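Local atomic coordinates of suppressor protein MPT5 (Saccharomyces cerevisiae, PDB entry 5BZ1), a protein that binds short sequence elements in the 3'-untranslated regions of target mRNAs through its Pumilio-repeat RNA-binding domain and regulates their expression after transcription. Residues D303-N308 and Y320-L325; I297-I302 and S362-N367; L222-E227 and V257-K262. All blocks are in the same frame, centred on the assembly; numbering follows the deposited sequence.

Interaction 1: residues D303-N308 and Y320-L325; sequences DIFTVN and YALQTL. With nucleotides of chain B.
The ring of F305 turns its edge to the backbone between A321 and L322: the carbonyl carbon of A321 and the amide N of L322 lie near the ring plane, and F305 CE1 comes within 3.7 Å of A321 O. This is the core of Pumilio repeat 8, where the short segments of helices 288-307 and 318-326 run at 127° to each other. A321 CB meets the same CE1 at 3.9 Å; a methyl group is small enough to bring the second helix close to the ring. L325 CD2 approaches obliquely, 3.7 Å from F305 CB. An aromatic ring suits this place because one side chain spans three partners spaced along a helix turn.

Y320, directed to the RNA, lies between two bases of chain B. U1 lies over one face near CZ and OH, off the ring centre, and G2 over the other, its C5 3.4 Å above the plane and over that centre. Q323 leaves the helix on this side. Its CG lies anti to the carbonyl carbon (chi1 -75°), and the extended chain beyond delivers the amide to U1. K391 holds Q323 OE1, while Q323 NE2 donates to O4 of U1 at 2.9 Å with an N-H...O angle of 154°.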
loop_
_atom_site.group_PDB
_atom_site.type_symbol
_atom_site.label_atom_id
_atom_site.label_comp_id
_atom_site.label_asym_id
_atom_site.label_seq_id
_atom_site.Cartn_x
_atom_site.Cartn_y
_atom_site.Cartn_z
ATOM N N ASP A 303 -27.509 -3.188 17.054
ATOM C CA ASP A 303 -28.914 -3.085 16.663
ATOM C C ASP A 303 -29.151 -3.655 15.261
ATOM O O ASP A 303 -30.098 -4.407 15.037
ATOM C CB ASP A 303 -29.378 -1.624 16.709
ATOM C CG ASP A 303 -29.513 -1.087 18.126
ATOM O OD1 ASP A 303 -29.622 -1.899 19.070
ATOM O OD2 ASP A 303 -29.525 0.155 18.291
ATOM N N ILE A 304 -28.281 -3.290 14.324
ATOM C CA ILE A 304 -28.394 -3.740 12.941
ATOM C C ILE A 304 -28.217 -5.257 12.824
ATOM O O ILE A 304 -29.003 -5.933 12.158
ATOM C CB ILE A 304 -27.368 -3.026 12.044
ATOM C CG1 ILE A 304 -27.651 -1.523 12.001
ATOM C CG2 ILE A 304 -27.375 -3.609 10.642
ATOM C CD1 ILE A 304 -26.606 -0.725 11.242
ATOM N N PHE A 305 -27.185 -5.784 13.475
ATOM C CA PHE A 305 -26.930 -7.221 13.483
ATOM C C PHE A 305 -28.034 -7.994 14.201
ATOM O O PHE A 305 -28.293 -9.153 13.886
ATOM C CB PHE A 305 -25.572 -7.521 14.124
ATOM C CG PHE A 305 -24.413 -7.374 13.182
ATOM C CD1 PHE A 305 -23.501 -8.406 13.024
ATOM C CD2 PHE A 305 -24.236 -6.208 12.447
ATOM C CE1 PHE A 305 -22.427 -8.278 12.154
ATOM C CE2 PHE A 305 -23.164 -6.078 11.574
ATOM C CZ PHE A 305 -22.263 -7.114 11.430
ATOM N N THR A 306 -28.679 -7.349 15.168
ATOM C CA THR A 306 -29.791 -7.969 15.884
ATOM C C THR A 306 -31.021 -8.083 14.979
ATOM O O THR A 306 -31.633 -9.149 14.881
ATOM C CB THR A 306 -30.145 -7.196 17.168
ATOM O OG1 THR A 306 -29.020 -7.203 18.056
ATOM C CG2 THR A 306 -31.341 -7.829 17.873
ATOM N N VAL A 307 -31.374 -6.982 14.322
ATOM C CA VAL A 307 -32.487 -6.965 13.381
ATOM C C VAL A 307 -32.277 -7.976 12.248
ATOM O O VAL A 307 -33.205 -8.689 11.860
ATOM C CB VAL A 307 -32.710 -5.548 12.803
ATOM C CG1 VAL A 307 -33.706 -5.575 11.657
ATOM C CG2 VAL A 307 -33.188 -4.590 13.893
ATOM N N ASN A 308 -31.049 -8.051 11.743
ATOM C CA ASN A 308 -30.736 -8.896 10.594
ATOM C C ASN A 308 -30.089 -10.228 10.965
ATOM O O ASN A 308 -29.457 -10.866 10.124
ATOM C CB ASN A 308 -29.827 -8.141 9.616
ATOM C CG ASN A 308 -30.486 -6.906 9.043
ATOM O OD1 ASN A 308 -31.235 -6.983 8.068
ATOM N ND2 ASN A 308 -30.213 -5.756 9.647
ATOM N N TYR A 320 -19.272 -14.807 9.812
ATOM C CA TYR A 320 -17.974 -14.391 10.338
ATOM C C TYR A 320 -18.071 -13.038 11.044
ATOM O O TYR A 320 -17.533 -12.852 12.135
ATOM C CB TYR A 320 -16.934 -14.317 9.214
ATOM C CG TYR A 320 -16.490 -15.662 8.680
ATOM C CD1 TYR A 320 -15.600 -16.456 9.394
ATOM C CD2 TYR A 320 -16.949 -16.131 7.456
ATOM C CE1 TYR A 320 -15.188 -17.687 8.906
ATOM C CE2 TYR A 320 -16.547 -17.359 6.962
ATOM C CZ TYR A 320 -15.666 -18.130 7.689
ATOM O OH TYR A 320 -15.263 -19.349 7.195
ATOM N N ALA A 321 -18.743 -12.087 10.405
ATOM C CA ALA A 321 -18.953 -10.774 11.005
ATOM C C ALA A 321 -19.778 -10.896 12.287
ATOM O O ALA A 321 -19.515 -10.205 13.275
ATOM C CB ALA A 321 -19.629 -9.842 10.019
ATOM N N LEU A 322 -20.776 -11.775 12.265
ATOM C CA LEU A 322 -21.605 -12.019 13.444
ATOM C C LEU A 322 -20.773 -12.593 14.587
ATOM O O LEU A 322 -20.852 -12.114 15.721
ATOM C CB LEU A 322 -22.755 -12.968 13.111
ATOM C CG LEU A 322 -23.631 -13.397 14.291
ATOM C CD1 LEU A 322 -24.364 -12.210 14.888
ATOM C CD2 LEU A 322 -24.622 -14.477 13.879
ATOM N N GLN A 323 -19.978 -13.617 14.280
ATOM C CA GLN A 323 -19.111 -14.251 15.271
ATOM C C GLN A 323 -18.105 -13.275 15.882
ATOM O O GLN A 323 -17.796 -13.353 17.071
ATOM C CB GLN A 323 -18.376 -15.448 14.658
ATOM C CG GLN A 323 -19.243 -16.690 14.461
ATOM C CD GLN A 323 -18.450 -17.872 13.945
ATOM O OE1 GLN A 323 -17.567 -18.390 14.631
ATOM N NE2 GLN A 323 -18.756 -18.302 12.726
ATOM N N THR A 324 -17.596 -12.361 15.064
ATOM C CA THR A 324 -16.660 -11.351 15.544
ATOM C C THR A 324 -17.337 -10.424 16.560
ATOM O O THR A 324 -16.750 -10.080 17.587
ATOM C CB THR A 324 -16.074 -10.537 14.380
ATOM O OG1 THR A 324 -15.176 -11.364 13.629
ATOM C CG2 THR A 324 -15.325 -9.312 14.890
ATOM N N LEU A 325 -18.580 -10.045 16.278
ATOM C CA LEU A 325 -19.332 -9.174 17.176
ATOM C C LEU A 325 -19.715 -9.896 18.469
ATOM O O LEU A 325 -19.839 -9.268 19.522
ATOM C CB LEU A 325 -20.589 -8.641 16.477
ATOM C CG LEU A 325 -21.400 -7.581 17.231
ATOM C CD1 LEU A 325 -20.616 -6.283 17.324
ATOM C CD2 LEU A 325 -22.753 -7.340 16.578
ATOM P P G B 2 -12.999 -22.003 4.065
ATOM O OP1 G B 2 -12.238 -22.536 2.911
ATOM O OP2 G B 2 -12.400 -22.022 5.424
ATOM O "O5'" G B 2 -13.394 -20.500 3.734
ATOM C "C5'" G B 2 -14.249 -20.194 2.645
ATOM C "C4'" G B 2 -14.239 -18.719 2.356
ATOM O "O4'" G B 2 -14.806 -18.000 3.476
ATOM C "C3'" G B 2 -12.865 -18.100 2.178
ATOM O "O3'" G B 2 -12.335 -18.313 0.883
ATOM C "C2'" G B 2 -13.113 -16.635 2.514
ATOM O "O2'" G B 2 -13.674 -15.944 1.407
ATOM C "C1'" G B 2 -14.176 -16.746 3.612
ATOM N N9 G B 2 -13.595 -16.652 4.966
ATOM C C8 G B 2 -12.840 -17.583 5.643
ATOM N N7 G B 2 -12.481 -17.169 6.829
ATOM C C5 G B 2 -13.022 -15.895 6.946
ATOM C C6 G B 2 -12.966 -14.955 8.008
ATOM O O6 G B 2 -12.409 -15.058 9.105
ATOM N N1 G B 2 -13.661 -13.794 7.693
ATOM C C2 G B 2 -14.320 -13.569 6.508
ATOM N N2 G B 2 -14.936 -12.385 6.384
ATOM N N3 G B 2 -14.378 -14.433 5.512
ATOM C C4 G B 2 -13.710 -15.566 5.798
ATOM O "O5'" U B 1 -14.374 -24.727 7.267
ATOM C "C5'" U B 1 -15.131 -25.176 6.152
ATOM C "C4'" U B 1 -15.935 -24.056 5.543
ATOM O "O4'" U B 1 -17.024 -23.691 6.427
ATOM C "C3'" U B 1 -15.191 -22.750 5.311
ATOM O "O3'" U B 1 -14.413 -22.766 4.125
ATOM C "C2'" U B 1 -16.317 -21.720 5.296
ATOM O "O2'" U B 1 -16.966 -21.689 4.032
ATOM C "C1'" U B 1 -17.289 -22.309 6.324
ATOM N N1 U B 1 -17.140 -21.694 7.664
ATOM C C2 U B 1 -17.902 -20.565 7.931
ATOM O O2 U B 1 -18.665 -20.076 7.114
ATOM N N3 U B 1 -17.733 -20.026 9.184
ATOM C C4 U B 1 -16.894 -20.493 10.176
ATOM O O4 U B 1 -16.858 -19.893 11.254
ATOM C C5 U B 1 -16.144 -21.666 9.828
ATOM C C6 U B 1 -16.286 -22.219 8.614
#

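Interaction 2: residues I297-I302 and S362-N367; sequences ILLTTI and SLKIGN
I302 branches so that CG2 stands anti to its backbone N while CG1 lies beside that N (chi1 -62°), and its two arms reach different neighbours on helix 354-375. CG2 rests 3.8 Å from K364 CB and 3.7 Å from K364 O; CD1, at the end of the other arm, meets I365 CD1 at 3.9 Å, the two side chains crossing at about a right angle. A beta-branched residue suits this spot because it fills two directions at once.

The contact joins helices 288-307 and 354-375 in the C-terminal part of the all-helical PUM-HD repeat scaffold, and the N-to-C directions of the short segments differ by 25°, so they run roughly parallel. L299 lies one turn before I302. Its CD2 crosses the lysine chain, 4.0 Å from K364 CD. K364 is straight through its methylenes and bends only at chi4 (-66°), where its ammonium group forms a salt bridge with D303, one residue beyond I302. The lysine thus serves two chemistries: its hydrocarbon stem packs on leucine and isoleucine, while its charge is answered by D303, on the same helix as that leucine and isoleucine.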
loop_
_atom_site.group_PDB
_atom_site.type_symbol
_atom_site.label_atom_id
_atom_site.label_comp_id
_atom_site.label_asym_id
_atom_site.label_seq_id
_atom_site.Cartn_x
_atom_site.Cartn_y
_atom_site.Cartn_z
ATOM N N ILE A 297 -21.568 4.061 17.514
ATOM C CA ILE A 297 -21.517 3.240 16.307
ATOM C C ILE A 297 -21.609 1.755 16.651
ATOM O O ILE A 297 -22.277 0.990 15.954
ATOM C CB ILE A 297 -20.225 3.509 15.502
ATOM C CG1 ILE A 297 -20.217 4.942 14.972
ATOM C CG2 ILE A 297 -20.078 2.521 14.351
ATOM C CD1 ILE A 297 -18.928 5.336 14.274
ATOM N N LEU A 298 -20.933 1.351 17.725
ATOM C CA LEU A 298 -20.960 -0.039 18.167
ATOM C C LEU A 298 -22.379 -0.446 18.560
ATOM O O LEU A 298 -22.875 -1.486 18.129
ATOM C CB LEU A 298 -19.994 -0.259 19.334
ATOM C CG LEU A 298 -19.940 -1.671 19.927
ATOM C CD1 LEU A 298 -19.635 -2.694 18.846
ATOM C CD2 LEU A 298 -18.915 -1.764 21.049
ATOM N N LEU A 299 -23.029 0.389 19.367
ATOM C CA LEU A 299 -24.407 0.146 19.784
ATOM C C LEU A 299 -25.347 0.074 18.580
ATOM O O LEU A 299 -26.209 -0.801 18.505
ATOM C CB LEU A 299 -24.873 1.238 20.749
ATOM C CG LEU A 299 -24.200 1.306 22.119
ATOM C CD1 LEU A 299 -24.772 2.456 22.939
ATOM C CD2 LEU A 299 -24.372 -0.010 22.854
ATOM N N THR A 300 -25.168 0.997 17.641
ATOM C CA THR A 300 -25.952 1.011 16.411
ATOM C C THR A 300 -25.681 -0.248 15.578
ATOM O O THR A 300 -26.590 -0.810 14.966
ATOM C CB THR A 300 -25.651 2.270 15.579
ATOM O OG1 THR A 300 -25.785 3.434 16.407
ATOM C CG2 THR A 300 -26.599 2.379 14.392
ATOM N N THR A 301 -24.425 -0.685 15.567
ATOM C CA THR A 301 -24.022 -1.891 14.849
ATOM C C THR A 301 -24.668 -3.143 15.455
ATOM O O THR A 301 -25.081 -4.053 14.731
ATOM C CB THR A 301 -22.487 -2.045 14.827
ATOM O OG1 THR A 301 -21.907 -0.971 14.073
ATOM C CG2 THR A 301 -22.082 -3.372 14.197
ATOM N N ILE A 302 -24.755 -3.183 16.783
ATOM C CA ILE A 302 -25.387 -4.303 17.474
ATOM C C ILE A 302 -26.875 -4.356 17.126
ATOM O O ILE A 302 -27.429 -5.437 16.918
ATOM C CB ILE A 302 -25.196 -4.219 19.005
ATOM C CG1 ILE A 302 -23.712 -4.271 19.366
ATOM C CG2 ILE A 302 -25.929 -5.350 19.713
ATOM C CD1 ILE A 302 -23.428 -4.129 20.853
ATOM N N SER A 362 -24.021 -4.068 27.522
ATOM C CA SER A 362 -24.307 -5.358 28.144
ATOM C C SER A 362 -25.729 -5.819 27.859
ATOM O O SER A 362 -25.975 -7.009 27.658
ATOM C CB SER A 362 -24.081 -5.290 29.656
ATOM O OG SER A 362 -22.710 -5.119 29.961
ATOM N N LEU A 363 -26.658 -4.871 27.843
ATOM C CA LEU A 363 -28.055 -5.159 27.550
ATOM C C LEU A 363 -28.231 -5.615 26.098
ATOM O O LEU A 363 -28.820 -6.666 25.838
ATOM C CB LEU A 363 -28.910 -3.922 27.849
ATOM C CG LEU A 363 -30.425 -3.878 27.607
ATOM C CD1 LEU A 363 -30.746 -3.390 26.199
ATOM C CD2 LEU A 363 -31.100 -5.221 27.880
ATOM N N LYS A 364 -27.718 -4.828 25.158
ATOM C CA LYS A 364 -27.876 -5.131 23.738
ATOM C C LYS A 364 -27.128 -6.395 23.304
ATOM O O LYS A 364 -27.627 -7.162 22.478
ATOM C CB LYS A 364 -27.434 -3.945 22.875
ATOM C CG LYS A 364 -28.386 -2.757 22.889
ATOM C CD LYS A 364 -27.892 -1.663 21.952
ATOM C CE LYS A 364 -28.806 -0.445 21.970
ATOM N NZ LYS A 364 -30.151 -0.740 21.410
ATOM N N ILE A 365 -25.932 -6.607 23.845
ATOM C CA ILE A 365 -25.139 -7.771 23.461
ATOM C C ILE A 365 -25.708 -9.038 24.107
ATOM O O ILE A 365 -25.672 -10.118 23.514
ATOM C CB ILE A 365 -23.627 -7.589 23.778
ATOM C CG1 ILE A 365 -22.766 -8.432 22.835
ATOM C CG2 ILE A 365 -23.307 -7.908 25.233
ATOM C CD1 ILE A 365 -22.708 -7.888 21.426
ATOM N N GLY A 366 -26.261 -8.891 25.309
ATOM C CA GLY A 366 -26.907 -9.998 25.992
ATOM C C GLY A 366 -28.149 -10.437 25.242
ATOM O O GLY A 366 -28.416 -11.633 25.102
ATOM N N ASN A 367 -28.907 -9.460 24.753
ATOM C CA ASN A 367 -30.102 -9.737 23.968
ATOM C C ASN A 367 -29.761 -10.444 22.657
ATOM O O ASN A 367 -30.468 -11.358 22.230
ATOM C CB ASN A 367 -30.873 -8.439 23.702
ATOM C CG ASN A 367 -32.025 -8.628 22.727
ATOM O OD1 ASN A 367 -32.100 -7.957 21.695
ATOM N ND2 ASN A 367 -32.922 -9.553 23.046
#

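Interaction 3: residues L222-E227 and V257-K262. With nucleotides of chain B.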
loop_
_atom_site.group_PDB
_atom_site.type_symbol
_atom_site.label_atom_id
_atom_site.label_comp_id
_atom_site.label_asym_id
_atom_site.label_seq_id
_atom_site.Cartn_x
_atom_site.Cartn_y
_atom_site.Cartn_z
ATOM N N LEU A 222 -6.361 1.794 5.812
ATOM C CA LEU A 222 -6.746 3.061 6.431
ATOM C C LEU A 222 -7.176 2.862 7.882
ATOM O O LEU A 222 -6.858 3.676 8.749
ATOM C CB LEU A 222 -7.883 3.727 5.656
ATOM C CG LEU A 222 -7.571 4.414 4.330
ATOM C CD1 LEU A 222 -8.743 5.286 3.900
ATOM C CD2 LEU A 222 -6.300 5.238 4.444
ATOM N N LEU A 223 -7.894 1.773 8.139
ATOM C CA LEU A 223 -8.434 1.500 9.468
ATOM C C LEU A 223 -7.333 1.213 10.500
ATOM O O LEU A 223 -7.586 1.230 11.706
ATOM C CB LEU A 223 -9.449 0.351 9.409
ATOM C CG LEU A 223 -10.805 0.682 8.783
ATOM C CD1 LEU A 223 -11.662 -0.569 8.597
ATOM C CD2 LEU A 223 -11.542 1.698 9.635
ATOM N N ASP A 224 -6.117 0.963 10.020
ATOM C CA ASP A 224 -4.974 0.727 10.899
ATOM C C ASP A 224 -4.178 2.003 11.179
ATOM O O ASP A 224 -3.261 2.002 12.004
ATOM C CB ASP A 224 -4.054 -0.350 10.312
ATOM C CG ASP A 224 -4.513 -1.756 10.645
ATOM O OD1 ASP A 224 -5.138 -1.943 11.708
ATOM O OD2 ASP A 224 -4.241 -2.675 9.845
ATOM N N ILE A 225 -4.524 3.088 10.491
ATOM C CA ILE A 225 -3.870 4.372 10.729
ATOM C C ILE A 225 -4.599 5.150 11.830
ATOM O O ILE A 225 -5.655 5.742 11.594
ATOM C CB ILE A 225 -3.787 5.220 9.447
ATOM C CG1 ILE A 225 -3.149 4.410 8.319
ATOM C CG2 ILE A 225 -3.004 6.502 9.703
ATOM C CD1 ILE A 225 -3.082 5.144 6.995
ATOM N N LYS A 226 -4.018 5.145 13.028
ATOM C CA LYS A 226 -4.645 5.716 14.219
ATOM C C LYS A 226 -4.954 7.209 14.104
ATOM O O LYS A 226 -5.958 7.682 14.637
ATOM C CB LYS A 226 -3.774 5.452 15.447
ATOM C CG LYS A 226 -3.494 3.977 15.697
ATOM C CD LYS A 226 -2.525 3.775 16.854
ATOM C CE LYS A 226 -2.312 2.291 17.139
ATOM N NZ LYS A 226 -1.637 2.055 18.450
ATOM N N GLU A 227 -4.096 7.945 13.404
ATOM C CA GLU A 227 -4.275 9.384 13.247
ATOM C C GLU A 227 -5.521 9.737 12.427
ATOM O O GLU A 227 -5.911 10.903 12.361
ATOM C CB GLU A 227 -3.030 10.017 12.614
ATOM C CG GLU A 227 -1.758 9.908 13.455
ATOM C CD GLU A 227 -1.098 8.540 13.377
ATOM O OE1 GLU A 227 -1.618 7.655 12.662
ATOM O OE2 GLU A 227 -0.054 8.351 14.033
ATOM N N VAL A 257 -15.803 -5.199 7.280
ATOM C CA VAL A 257 -16.754 -5.091 8.384
ATOM C C VAL A 257 -16.156 -5.631 9.685
ATOM O O VAL A 257 -16.243 -4.983 10.730
ATOM C CB VAL A 257 -18.068 -5.830 8.076
ATOM C CG1 VAL A 257 -19.003 -5.788 9.273
ATOM C CG2 VAL A 257 -18.743 -5.215 6.865
ATOM N N GLU A 258 -15.546 -6.812 9.614
ATOM C CA GLU A 258 -14.898 -7.419 10.776
ATOM C C GLU A 258 -13.791 -6.530 11.342
ATOM O O GLU A 258 -13.696 -6.333 12.554
ATOM C CB GLU A 258 -14.308 -8.781 10.416
ATOM C CG GLU A 258 -15.328 -9.851 10.067
ATOM C CD GLU A 258 -14.689 -11.219 9.917
ATOM O OE1 GLU A 258 -14.259 -11.555 8.794
ATOM O OE2 GLU A 258 -14.614 -11.954 10.925
ATOM N N LYS A 259 -12.942 -6.008 10.464
ATOM C CA LYS A 259 -11.851 -5.152 10.908
ATOM C C LYS A 259 -12.400 -3.886 11.559
ATOM O O LYS A 259 -11.849 -3.399 12.544
ATOM C CB LYS A 259 -10.927 -4.790 9.748
ATOM C CG LYS A 259 -9.701 -4.009 10.195
ATOM C CD LYS A 259 -8.628 -4.001 9.135
ATOM C CE LYS A 259 -7.310 -3.482 9.688
ATOM N NZ LYS A 259 -6.638 -4.459 10.589
ATOM N N PHE A 260 -13.496 -3.370 11.010
ATOM C CA PHE A 260 -14.142 -2.179 11.543
ATOM C C PHE A 260 -14.663 -2.447 12.957
ATOM O O PHE A 260 -14.453 -1.649 13.873
ATOM C CB PHE A 260 -15.282 -1.747 10.617
ATOM C CG PHE A 260 -15.946 -0.457 11.022
ATOM C CD1 PHE A 260 -15.322 0.761 10.794
ATOM C CD2 PHE A 260 -17.204 -0.464 11.613
ATOM C CE1 PHE A 260 -15.932 1.951 11.162
ATOM C CE2 PHE A 260 -17.821 0.723 11.981
ATOM C CZ PHE A 260 -17.182 1.931 11.757
ATOM N N ILE A 261 -15.336 -3.582 13.125
ATOM C CA ILE A 261 -15.890 -3.970 14.418
ATOM C C ILE A 261 -14.797 -4.184 15.467
ATOM O O ILE A 261 -14.901 -3.677 16.588
ATOM C CB ILE A 261 -16.777 -5.223 14.290
ATOM C CG1 ILE A 261 -18.056 -4.882 13.522
ATOM C CG2 ILE A 261 -17.128 -5.789 15.664
ATOM C CD1 ILE A 261 -18.914 -6.088 13.171
ATOM N N LYS A 262 -13.757 -4.934 15.106
ATOM C CA LYS A 262 -12.619 -5.149 15.999
ATOM C C LYS A 262 -11.967 -3.826 16.401
ATOM O O LYS A 262 -11.513 -3.667 17.533
ATOM C CB LYS A 262 -11.580 -6.069 15.351
ATOM C CG LYS A 262 -12.008 -7.531 15.232
ATOM C CD LYS A 262 -10.861 -8.394 14.713
ATOM C CE LYS A 262 -11.288 -9.218 13.508
ATOM N NZ LYS A 262 -10.159 -10.015 12.943
ATOM P P G B 2 -12.999 -22.003 4.065
ATOM O OP1 G B 2 -12.238 -22.536 2.911
ATOM O OP2 G B 2 -12.400 -22.022 5.424
ATOM O "O5'" G B 2 -13.394 -20.500 3.734
ATOM C "C5'" G B 2 -14.249 -20.194 2.645
ATOM C "C4'" G B 2 -14.239 -18.719 2.356
ATOM O "O4'" G B 2 -14.806 -18.000 3.476
ATOM C "C3'" G B 2 -12.865 -18.100 2.178
ATOM O "O3'" G B 2 -12.335 -18.313 0.883
ATOM C "C2'" G B 2 -13.113 -16.635 2.514
ATOM O "O2'" G B 2 -13.674 -15.944 1.407
ATOM C "C1'" G B 2 -14.176 -16.746 3.612
ATOM N N9 G B 2 -13.595 -16.652 4.966
ATOM C C8 G B 2 -12.840 -17.583 5.643
ATOM N N7 G B 2 -12.481 -17.169 6.829
ATOM C C5 G B 2 -13.022 -15.895 6.946
ATOM C C6 G B 2 -12.966 -14.955 8.008
ATOM O O6 G B 2 -12.409 -15.058 9.105
ATOM N N1 G B 2 -13.661 -13.794 7.693
ATOM C C2 G B 2 -14.320 -13.569 6.508
ATOM N N2 G B 2 -14.936 -12.385 6.384
ATOM N N3 G B 2 -14.378 -14.433 5.512
ATOM C C4 G B 2 -13.710 -15.566 5.798
#
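Consecutive Pumilio repeats, 6 and 7, meet here where the end of helix 215-223 and the turn after it lie against helix 253-273, the helix that carries a base-reading glutamate. L223 packs into the buried side of the joint. Its CD2 approaches the edge of the F260 ring, near the ring plane and 4.1 Å from CD1, and its CD1 lies 4.3 Å from K259 CG. F260 has its CG anti to the backbone N (chi1 -175°), and its side chain also touches L233 and F237 of helix 229-240, so a large aromatic fits a place shared by several helices.

Nearer the solvent, K259 extends its chain past L223 and turns at its last torsion to bring NZ to the carboxylate of the exposed D224. The ammonium nitrogen sits 3.1 Å from OD1 and equally far from OD2. Both hydrogen bonds of this salt bridge are weak: K259 CE lies almost as close, 3.2 Å from D224 OD2, so the carboxylate meets the CE-NZ bond broadside.

E258 points to the RNA. Its OE1 accepts from both N1 and N2 of G2 of chain B, each at 2.6 Å, with N-H...O angles of 147° and 140°, while OE2 has a probable hydrogen bond with T324 of the next repeat. With an alanine here, the N1 and N2 donors of G2 would probably lose their shared acceptor and T324 its carboxylate partner. A glutamate reading the Watson-Crick edge of guanine from a repeat helix is characteristic of the PUF recognition code.

How the interactions relate
Interactions 1 and 2 both use helix 288-307, with centres 9 Å apart, and the D303-K364 salt bridge ties them directly. All the touching residues of interaction 1 are buried, and its segments meet by apolar packing; interaction 2 is only partly buried, with a lysine stem along its outer side. Interaction 3 joins repeats 6 and 7, and it alone places a salt bridge between its two segments. I297 of interaction 2 packs on F260 of interaction 3. Interactions 1 and 3 also adjoin at the RNA: E258 and Y320 both meet G2 of chain B, one by hydrogen bonds and the other by covering a base face, whereas the nearest atom of interaction 2 lies about 14 Å from the nucleic acid.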